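Local coordinates for hypothetical protein Atu1540 (Agrobacterium tumefaciens str. C58, PDB 2HWJ) that is of unknown function but belongs to a putative ParB-like nuclease family, so a role with nucleic acids is possible though unproven, at residues A[137-149]-A[178-190]. Numbering follows the deposited sequence.
Sequences RSLAGALRMAGGY and FDDALAEAMKLAK
L143 and L182 mark the place where helices 137-146 and 178-189 approach each other, their CA atoms 6.5 Å apart and their axes crossing at -64°. The two helices meet through a knob-into-hole contact in the helical C-terminal part of the chain, away from the four-stranded sheet. L139 is the knob, seated among F178, A181, L182 and A185. With CG anti to the backbone N (chi1 -171°), its two methyls divide the work: CD1 reaches L182 CA at 3.7 Å and also lies over a face of the F178 ring in a CH-pi contact, while CD2 packs against A185 CB. The rim of that ring meets the first helix too, its CE2 standing 3.9 Å from A142 CB, and R27 adds a cation-pi interaction. One turn on, L143 sets CG against A185 CB at 4.0 Å and CD2 against A189 CB; W161 of helix 157-166 also packs on this leucine. G147, with positive phi, ends helix 137-146 in a Schellman motif and brings G148 beside the second helix, its CA 3.9 Å from the SE of selenomethionine M186. Y149 then folds back on its own helix, its OH donating to A140 O from the carbonyl face opposite R144 N. At the far end of the contact, the bent side chain of K190 gives a weak hydrogen bond from NZ to G147 O, 3.3 Å long.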
ATOM      1  N   ARG A 137      11.736 -21.424  -6.098  1.00 55.18           N
ATOM      2  CA  ARG A 137      12.033 -20.053  -5.878  1.00 54.78           C
ATOM      3  C   ARG A 137      13.017 -19.539  -6.960  1.00 56.02           C
ATOM      4  O   ARG A 137      12.873 -18.372  -7.425  1.00 56.10           O
ATOM      5  CB  ARG A 137      12.540 -19.857  -4.488  1.00 54.73           C
ATOM      6  CG  ARG A 137      12.938 -18.464  -4.202  1.00 53.33           C
ATOM      7  CD  ARG A 137      11.789 -17.555  -4.328  1.00 54.96           C
ATOM      8  NE  ARG A 137      12.193 -16.199  -4.062  1.00 57.82           N
ATOM      9  CZ  ARG A 137      12.895 -15.456  -4.923  1.00 61.57           C
ATOM     10  NH1 ARG A 137      13.268 -15.971  -6.090  1.00 61.92           N
ATOM     11  NH2 ARG A 137      13.251 -14.214  -4.610  1.00 59.07           N
ATOM     12  N   SER A 138      13.987 -20.373  -7.393  1.00 55.02           N
ATOM     13  CA  SER A 138      14.980 -19.913  -8.383  1.00 54.71           C
ATOM     14  C   SER A 138      14.343 -19.773  -9.721  1.00 55.40           C
ATOM     15  O   SER A 138      14.640 -18.852 -10.500  1.00 55.05           O
ATOM     16  CB  SER A 138      16.077 -20.901  -8.561  1.00 54.02           C
ATOM     17  OG  SER A 138      16.841 -21.021  -7.409  1.00 55.27           O
ATOM     18  N   LEU A 139      13.487 -20.734 -10.020  1.00 55.98           N
ATOM     19  CA  LEU A 139      12.765 -20.692 -11.271  1.00 56.86           C
ATOM     20  C   LEU A 139      11.917 -19.419 -11.337  1.00 57.70           C
ATOM     21  O   LEU A 139      12.036 -18.692 -12.307  1.00 58.72           O
ATOM     22  CB  LEU A 139      11.881 -21.924 -11.438  1.00 57.06           C
ATOM     23  CG  LEU A 139      11.273 -22.003 -12.844  1.00 58.65           C
ATOM     24  CD1 LEU A 139      12.330 -22.205 -13.947  1.00 57.25           C
ATOM     25  CD2 LEU A 139      10.205 -23.029 -12.940  1.00 59.20           C
ATOM     26  N   ALA A 140      11.102 -19.152 -10.297  1.00 57.37           N
ATOM     27  CA  ALA A 140      10.315 -17.960 -10.241  1.00 56.96           C
ATOM     28  C   ALA A 140      11.212 -16.692 -10.370  1.00 57.07           C
ATOM     29  O   ALA A 140      10.865 -15.750 -11.066  1.00 56.98           O
ATOM     30  CB  ALA A 140       9.473 -17.944  -9.012  1.00 56.55           C
ATOM     31  N   GLY A 141      12.390 -16.675  -9.769  1.00 57.35           N
ATOM     32  CA  GLY A 141      13.305 -15.493  -9.940  1.00 56.60           C
ATOM     33  C   GLY A 141      13.654 -15.336 -11.406  1.00 57.04           C
ATOM     34  O   GLY A 141      13.547 -14.234 -11.979  1.00 58.22           O
ATOM     35  N   ALA A 142      14.001 -16.446 -12.054  1.00 56.80           N
ATOM     36  CA  ALA A 142      14.643 -16.372 -13.343  1.00 56.22           C
ATOM     37  C   ALA A 142      13.574 -15.953 -14.289  1.00 57.29           C
ATOM     38  O   ALA A 142      13.852 -15.179 -15.217  1.00 57.96           O
ATOM     39  CB  ALA A 142      15.164 -17.675 -13.725  1.00 55.52           C
ATOM     40  N   LEU A 143      12.347 -16.406 -14.008  1.00 57.68           N
ATOM     41  CA  LEU A 143      11.165 -16.104 -14.802  1.00 59.23           C
ATOM     42  C   LEU A 143      10.978 -14.631 -14.869  1.00 60.67           C
ATOM     43  O   LEU A 143      10.686 -14.078 -15.935  1.00 59.58           O
ATOM     44  CB  LEU A 143       9.927 -16.607 -14.107  1.00 59.79           C
ATOM     45  CG  LEU A 143       8.668 -17.142 -14.772  1.00 61.29           C
ATOM     46  CD1 LEU A 143       7.477 -16.920 -13.843  1.00 64.46           C
ATOM     47  CD2 LEU A 143       8.400 -16.542 -16.072  1.00 63.57           C
ATOM     48  N   ARG A 144      11.143 -13.977 -13.720  1.00 62.96           N
ATOM     49  CA  ARG A 144      10.877 -12.581 -13.701  1.00 65.72           C
ATOM     50  C   ARG A 144      11.968 -11.889 -14.471  1.00 67.57           C
ATOM     51  O   ARG A 144      11.711 -10.950 -15.211  1.00 66.56           O
ATOM     52  CB  ARG A 144      10.803 -12.029 -12.308  1.00 66.28           C
ATOM     53  CG  ARG A 144      10.129 -10.662 -12.309  1.00 66.89           C
ATOM     54  CD  ARG A 144      10.603  -9.732 -11.219  1.00 69.97           C
ATOM     55  NE  ARG A 144      11.249 -10.480 -10.165  1.00 74.32           N
ATOM     56  CZ  ARG A 144      12.501 -10.262  -9.803  1.00 75.06           C
ATOM     57  NH1 ARG A 144      13.164  -9.274 -10.403  1.00 72.81           N
ATOM     58  NH2 ARG A 144      13.065 -11.019  -8.842  1.00 74.69           N
HETATM   59  N   MSE A 145      13.178 -12.395 -14.294  1.00 69.74           N
HETATM   60  CA  MSE A 145      14.337 -11.785 -14.816  1.00 73.79           C
HETATM   61  C   MSE A 145      14.199 -11.875 -16.301  1.00 70.06           C
HETATM   62  O   MSE A 145      14.842 -11.111 -17.051  1.00 69.50           O
HETATM   63  CB  MSE A 145      15.490 -12.613 -14.379  1.00 73.19           C
HETATM   64  CG  MSE A 145      16.706 -11.863 -14.147  1.00 77.73           C
HETATM   65 SE   MSE A 145      17.381 -12.382 -12.360  1.00 92.99          SE
HETATM   66  CE  MSE A 145      17.979 -10.469 -11.862  1.00 79.79           C
ATOM     67  N   ALA A 146      13.359 -12.813 -16.747  1.00 67.83           N
ATOM     68  CA  ALA A 146      13.226 -13.024 -18.187  1.00 65.77           C
ATOM     69  C   ALA A 146      12.131 -12.160 -18.784  1.00 64.55           C
ATOM     70  O   ALA A 146      12.113 -11.895 -19.968  1.00 65.44           O
ATOM     71  CB  ALA A 146      13.031 -14.509 -18.537  1.00 65.12           C
ATOM     72  N   GLY A 147      11.202 -11.712 -17.973  1.00 63.41           N
ATOM     73  CA  GLY A 147      10.217 -10.786 -18.459  1.00 61.27           C
ATOM     74  C   GLY A 147       8.891 -11.473 -18.356  1.00 60.64           C
ATOM     75  O   GLY A 147       7.960 -11.052 -18.942  1.00 61.38           O
ATOM     76  N   GLY A 148       8.797 -12.538 -17.599  1.00 60.30           N
ATOM     77  CA  GLY A 148       7.538 -13.173 -17.420  1.00 60.54           C
ATOM     78  C   GLY A 148       6.520 -12.487 -16.526  1.00 61.63           C
ATOM     79  O   GLY A 148       5.331 -12.737 -16.728  1.00 63.26           O
ATOM     80  N   TYR A 149       6.924 -11.681 -15.532  1.00 60.56           N
ATOM     81  CA  TYR A 149       5.951 -10.863 -14.764  1.00 61.13           C
ATOM     82  C   TYR A 149       6.648  -9.622 -14.263  1.00 61.79           C
ATOM     83  O   TYR A 149       7.860  -9.498 -14.452  1.00 63.51           O
ATOM     84  CB  TYR A 149       5.243 -11.601 -13.612  1.00 60.32           C
ATOM     85  CG  TYR A 149       6.181 -12.246 -12.606  1.00 62.16           C
ATOM     86  CD1 TYR A 149       6.547 -11.611 -11.432  1.00 60.12           C
ATOM     87  CD2 TYR A 149       6.737 -13.519 -12.864  1.00 62.98           C
ATOM     88  CE1 TYR A 149       7.451 -12.243 -10.536  1.00 60.79           C
ATOM     89  CE2 TYR A 149       7.626 -14.102 -12.011  1.00 57.82           C
ATOM     90  CZ  TYR A 149       7.972 -13.494 -10.860  1.00 59.26           C
ATOM     91  OH  TYR A 149       8.874 -14.166 -10.032  1.00 59.87           O
ATOM     92  N   PHE A 178      17.054 -26.753 -16.537  1.00 55.71           N
ATOM     93  CA  PHE A 178      16.566 -25.514 -16.048  1.00 55.14           C
ATOM     94  C   PHE A 178      15.900 -24.669 -17.138  1.00 55.92           C
ATOM     95  O   PHE A 178      14.800 -24.111 -16.937  1.00 55.02           O
ATOM     96  CB  PHE A 178      17.693 -24.719 -15.395  1.00 54.96           C
ATOM     97  CG  PHE A 178      17.180 -23.608 -14.564  1.00 56.77           C
ATOM     98  CD1 PHE A 178      16.705 -23.869 -13.276  1.00 59.38           C
ATOM     99  CD2 PHE A 178      17.041 -22.328 -15.091  1.00 55.92           C
ATOM    100  CE1 PHE A 178      16.172 -22.843 -12.473  1.00 58.57           C
ATOM    101  CE2 PHE A 178      16.486 -21.313 -14.323  1.00 57.96           C
ATOM    102  CZ  PHE A 178      16.050 -21.582 -12.980  1.00 56.65           C
ATOM    103  N   ASP A 179      16.568 -24.566 -18.297  1.00 56.61           N
ATOM    104  CA  ASP A 179      16.115 -23.646 -19.328  1.00 56.10           C
ATOM    105  C   ASP A 179      14.843 -24.149 -19.954  1.00 54.90           C
ATOM    106  O   ASP A 179      13.976 -23.346 -20.252  1.00 54.78           O
ATOM    107  CB  ASP A 179      17.217 -23.329 -20.325  1.00 56.89           C
ATOM    108  CG  ASP A 179      18.370 -22.500 -19.689  1.00 62.06           C
ATOM    109  OD1 ASP A 179      18.164 -21.318 -19.203  1.00 65.97           O
ATOM    110  OD2 ASP A 179      19.497 -23.045 -19.686  1.00 64.52           O
ATOM    111  N   ASP A 180      14.693 -25.464 -20.076  1.00 53.93           N
ATOM    112  CA  ASP A 180      13.417 -26.022 -20.476  1.00 53.94           C
ATOM    113  C   ASP A 180      12.359 -25.853 -19.391  1.00 54.85           C
ATOM    114  O   ASP A 180      11.177 -25.749 -19.695  1.00 55.34           O
ATOM    115  CB  ASP A 180      13.533 -27.495 -20.794  1.00 52.94           C
ATOM    116  CG  ASP A 180      14.445 -27.753 -21.920  1.00 53.89           C
ATOM    117  OD1 ASP A 180      14.781 -26.796 -22.649  1.00 57.09           O
ATOM    118  OD2 ASP A 180      14.841 -28.911 -22.081  1.00 54.23           O
ATOM    119  N   ALA A 181      12.749 -25.858 -18.119  1.00 54.95           N
ATOM    120  CA  ALA A 181      11.748 -25.564 -17.102  1.00 55.56           C
ATOM    121  C   ALA A 181      11.357 -24.086 -17.199  1.00 56.19           C
ATOM    122  O   ALA A 181      10.207 -23.738 -16.933  1.00 57.12           O
ATOM    123  CB  ALA A 181      12.241 -25.898 -15.718  1.00 55.46           C
ATOM    124  N   LEU A 182      12.300 -23.243 -17.612  1.00 55.68           N
ATOM    125  CA  LEU A 182      12.083 -21.828 -17.643  1.00 56.55           C
ATOM    126  C   LEU A 182      11.156 -21.584 -18.801  1.00 57.52           C
ATOM    127  O   LEU A 182      10.195 -20.815 -18.698  1.00 57.30           O
ATOM    128  CB  LEU A 182      13.412 -21.114 -17.919  1.00 56.31           C
ATOM    129  CG  LEU A 182      13.619 -19.721 -17.375  1.00 55.92           C
ATOM    130  CD1 LEU A 182      14.673 -18.976 -18.176  1.00 57.20           C
ATOM    131  CD2 LEU A 182      12.306 -18.947 -17.300  1.00 56.79           C
ATOM    132  N   ALA A 183      11.431 -22.297 -19.897  1.00 58.21           N
ATOM    133  CA  ALA A 183      10.657 -22.146 -21.140  1.00 58.72           C
ATOM    134  C   ALA A 183       9.199 -22.511 -20.890  1.00 58.65           C
ATOM    135  O   ALA A 183       8.297 -21.839 -21.381  1.00 58.93           O
ATOM    136  CB  ALA A 183      11.295 -22.980 -22.351  1.00 56.97           C
ATOM    137  N   GLU A 184       8.982 -23.550 -20.096  1.00 59.37           N
ATOM    138  CA  GLU A 184       7.640 -23.899 -19.698  1.00 61.43           C
ATOM    139  C   GLU A 184       6.975 -22.815 -18.877  1.00 60.43           C
ATOM    140  O   GLU A 184       5.829 -22.464 -19.158  1.00 60.08           O
ATOM    141  CB  GLU A 184       7.603 -25.247 -18.971  1.00 62.27           C
ATOM    142  CG  GLU A 184       7.244 -26.319 -19.963  1.00 70.76           C
ATOM    143  CD  GLU A 184       6.254 -27.394 -19.437  1.00 82.07           C
ATOM    144  OE1 GLU A 184       5.512 -27.143 -18.413  1.00 84.45           O
ATOM    145  OE2 GLU A 184       6.212 -28.492 -20.105  1.00 83.98           O
ATOM    146  N   ALA A 185       7.700 -22.313 -17.888  1.00 58.91           N
ATOM    147  CA  ALA A 185       7.206 -21.315 -16.994  1.00 60.80           C
ATOM    148  C   ALA A 185       6.771 -20.083 -17.764  1.00 62.40           C
ATOM    149  O   ALA A 185       5.723 -19.422 -17.495  1.00 61.61           O
ATOM    150  CB  ALA A 185       8.314 -20.922 -16.016  1.00 60.71           C
HETATM  151  N   MSE A 186       7.611 -19.763 -18.733  1.00 64.47           N
HETATM  152  CA  MSE A 186       7.357 -18.647 -19.620  1.00 66.24           C
HETATM  153  C   MSE A 186       6.056 -18.864 -20.450  1.00 65.18           C
HETATM  154  O   MSE A 186       5.242 -17.943 -20.603  1.00 64.64           O
HETATM  155  CB  MSE A 186       8.600 -18.421 -20.455  1.00 68.56           C
HETATM  156  CG  MSE A 186       8.542 -17.275 -21.355  1.00 75.45           C
HETATM  157 SE   MSE A 186       8.162 -15.611 -20.405  1.00100.12          SE
HETATM  158  CE  MSE A 186       8.342 -14.382 -21.980  1.00 85.52           C
ATOM    159  N   LYS A 187       5.842 -20.080 -20.962  1.00 64.06           N
ATOM    160  CA  LYS A 187       4.561 -20.391 -21.599  1.00 63.15           C
ATOM    161  C   LYS A 187       3.422 -20.272 -20.547  1.00 63.10           C
ATOM    162  O   LYS A 187       2.312 -19.873 -20.904  1.00 64.21           O
ATOM    163  CB  LYS A 187       4.606 -21.748 -22.259  1.00 62.42           C
ATOM    164  CG  LYS A 187       3.339 -22.333 -22.748  1.00 62.44           C
ATOM    165  CD  LYS A 187       3.734 -23.249 -23.954  1.00 66.18           C
ATOM    166  CE  LYS A 187       2.699 -24.297 -24.361  1.00 67.30           C
ATOM    167  NZ  LYS A 187       3.214 -25.680 -24.035  1.00 68.12           N
ATOM    168  N   LEU A 188       3.683 -20.550 -19.268  1.00 60.15           N
ATOM    169  CA  LEU A 188       2.569 -20.574 -18.386  1.00 59.39           C
ATOM    170  C   LEU A 188       2.231 -19.142 -17.925  1.00 59.47           C
ATOM    171  O   LEU A 188       1.038 -18.746 -17.876  1.00 57.76           O
ATOM    172  CB  LEU A 188       2.821 -21.504 -17.204  1.00 59.74           C
ATOM    173  CG  LEU A 188       2.745 -23.035 -17.350  1.00 60.34           C
ATOM    174  CD1 LEU A 188       3.768 -23.638 -16.446  1.00 60.31           C
ATOM    175  CD2 LEU A 188       1.352 -23.693 -17.138  1.00 55.31           C
ATOM    176  N   ALA A 189       3.282 -18.393 -17.547  1.00 59.19           N
ATOM    177  CA  ALA A 189       3.162 -16.996 -17.131  1.00 58.45           C
ATOM    178  C   ALA A 189       2.181 -16.215 -18.054  1.00 59.08           C
ATOM    179  O   ALA A 189       1.274 -15.505 -17.580  1.00 59.18           O
ATOM    180  CB  ALA A 189       4.485 -16.386 -17.180  1.00 57.84           C
ATOM    181  N   LYS A 190       2.387 -16.351 -19.358  1.00 58.45           N
ATOM    182  CA  LYS A 190       1.560 -15.752 -20.358  1.00 59.75           C
ATOM    183  C   LYS A 190       0.162 -16.352 -20.483  1.00 59.41           C
ATOM    184  O   LYS A 190      -0.623 -15.889 -21.286  1.00 59.39           O
ATOM    185  CB  LYS A 190       2.220 -15.921 -21.764  1.00 60.89           C
ATOM    186  CG  LYS A 190       3.577 -15.194 -22.005  1.00 64.90           C
ATOM    187  CD  LYS A 190       3.596 -13.648 -21.545  1.00 68.30           C
ATOM    188  CE  LYS A 190       4.451 -13.352 -20.261  1.00 67.21           C
ATOM    189  NZ  LYS A 190       5.235 -12.093 -20.494  1.00 67.66           N
TER